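Local coordinates for aspartate aminotransferase (Plasmodium falciparum, PDB 3K7Y), which probably catalyses the reversible pyridoxal-phosphate-dependent transfer of an amino group from L-aspartate to 2-oxoglutarate, giving oxaloacetate and L-glutamate, at residues G108-L113 with V136-S141. Sequence-based numbering, arbitrary orientation.
Sequences GAIFVL and VNMIES
I110 meets M138 through its branch methyl. CG2 of I110 lies 3.8 Å from SD of M138, and the two side chains cross at roughly a right angle. CG2 is anti to the backbone N of I110, while CG1 sits beside that N. This torsion sets CG2 toward the thioether. The I110 side chain also touches the bound pyridoxal phosphate and D213 of strand 209-214. I110 belongs to the cofactor pocket.

F111 is next, and its CA is 6.9 Å from that of M138, the closest CA pair between the two segments. Here the methyl group does the touching. CE of M138 lies 3.3 Å from CB of F111, with CA of F111 a little farther off. The ring itself leads away from the 136-141 segment. CG2 of V112 lies over one ring face, offset toward the rim, 3.8 Å above the plane. F285 of the second subunit packs edge-to-face with the F111 ring.

M138 thus reaches both residues with the end of one chain. The chain bends at its last torsion (chi3 111°), which carries CE round from the I110 side to F111. Its side chain also touches T107, a cofactor-binding residue, and L114. At the end of the 136-141 segment, N137 O accepts from both N and OG of S141, which come from opposite faces of the carbonyl plane; the OG bond is 2.6 Å.

Helices 105-118 and 133-140 are joined here within the large cofactor-binding domain of a fold-type I aminotransferase. No hydrogen bond crosses between the segments. The contact is buried and apolar, made by a thioether and hydrocarbon groups, so it depends on shape and van der Waals packing beside the cofactor pocket and the dimer interface.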
# COMPACT_ATOMS: atom_id res chain seq x y z
N GLY A 108 -0.30 -7.11 -3.04
CA GLY A 108 0.61 -6.52 -2.10
C GLY A 108 1.50 -7.55 -1.46
O GLY A 108 2.62 -7.24 -1.07
N ALA A 109 1.03 -8.77 -1.31
CA ALA A 109 1.86 -9.76 -0.66
C ALA A 109 2.79 -10.38 -1.70
O ALA A 109 3.97 -10.62 -1.42
CB ALA A 109 1.03 -10.82 0.03
N ILE A 110 2.27 -10.59 -2.90
CA ILE A 110 3.09 -11.18 -3.96
C ILE A 110 4.30 -10.28 -4.11
O ILE A 110 5.43 -10.73 -3.93
CB ILE A 110 2.33 -11.31 -5.30
CG1 ILE A 110 1.22 -12.37 -5.20
CG2 ILE A 110 3.28 -11.67 -6.45
CD1 ILE A 110 0.03 -12.10 -6.17
N PHE A 111 4.06 -9.01 -4.40
CA PHE A 111 5.18 -8.12 -4.66
C PHE A 111 6.22 -8.00 -3.55
O PHE A 111 7.39 -8.02 -3.87
CB PHE A 111 4.73 -6.76 -5.15
CG PHE A 111 4.84 -5.68 -4.14
CD1 PHE A 111 3.70 -5.08 -3.65
CD2 PHE A 111 6.09 -5.22 -3.73
CE1 PHE A 111 3.79 -4.03 -2.74
CE2 PHE A 111 6.20 -4.18 -2.82
CZ PHE A 111 5.05 -3.58 -2.32
N VAL A 112 5.83 -7.90 -2.27
CA VAL A 112 6.86 -7.81 -1.21
C VAL A 112 7.71 -9.06 -1.23
O VAL A 112 8.93 -8.99 -1.02
CB VAL A 112 6.35 -7.61 0.25
CG1 VAL A 112 7.55 -7.60 1.24
CG2 VAL A 112 5.57 -6.30 0.41
N LEU A 113 7.08 -10.21 -1.48
CA LEU A 113 7.80 -11.47 -1.56
C LEU A 113 8.78 -11.50 -2.71
O LEU A 113 9.88 -12.03 -2.59
CB LEU A 113 6.85 -12.64 -1.68
CG LEU A 113 7.50 -14.00 -1.86
CD1 LEU A 113 8.38 -14.35 -0.66
CD2 LEU A 113 6.40 -15.02 -2.03
N VAL A 136 3.01 -12.51 -14.45
CA VAL A 136 3.96 -12.25 -15.53
C VAL A 136 4.54 -10.85 -15.36
O VAL A 136 5.77 -10.71 -15.26
CB VAL A 136 3.38 -12.40 -16.94
CG1 VAL A 136 4.42 -12.08 -17.96
CG2 VAL A 136 2.88 -13.81 -17.17
N ASN A 137 3.66 -9.84 -15.29
CA ASN A 137 4.11 -8.44 -15.21
C ASN A 137 4.96 -8.17 -13.97
O ASN A 137 6.01 -7.56 -14.05
CB ASN A 137 2.93 -7.46 -15.25
CG ASN A 137 3.38 -5.99 -15.41
OD1 ASN A 137 3.87 -5.60 -16.47
ND2 ASN A 137 3.21 -5.19 -14.37
N MET A 138 4.49 -8.66 -12.84
CA MET A 138 5.17 -8.41 -11.58
C MET A 138 6.55 -9.07 -11.54
O MET A 138 7.52 -8.46 -11.07
CB MET A 138 4.33 -8.92 -10.42
CG MET A 138 3.01 -8.25 -10.23
SD MET A 138 2.65 -8.56 -8.50
CE MET A 138 2.81 -6.91 -7.83
N ILE A 139 6.65 -10.31 -12.01
CA ILE A 139 7.91 -11.02 -12.03
C ILE A 139 8.89 -10.34 -12.97
O ILE A 139 9.99 -9.98 -12.57
CB ILE A 139 7.75 -12.48 -12.46
CG1 ILE A 139 7.33 -13.33 -11.27
CG2 ILE A 139 9.07 -13.03 -13.00
CD1 ILE A 139 5.90 -13.72 -11.25
N GLU A 140 8.46 -10.17 -14.22
CA GLU A 140 9.33 -9.80 -15.31
C GLU A 140 9.86 -8.40 -15.14
O GLU A 140 11.07 -8.17 -15.17
CB GLU A 140 8.59 -9.90 -16.63
CG GLU A 140 8.56 -11.31 -17.23
CD GLU A 140 8.63 -11.25 -18.74
OE1 GLU A 140 7.62 -10.81 -19.33
OE2 GLU A 140 9.71 -11.60 -19.31
N SER A 141 8.95 -7.47 -14.93
CA SER A 141 9.36 -6.08 -14.75
C SER A 141 10.30 -5.84 -13.56
O SER A 141 10.64 -4.69 -13.30
CB SER A 141 8.15 -5.12 -14.74
OG SER A 141 7.27 -5.36 -13.65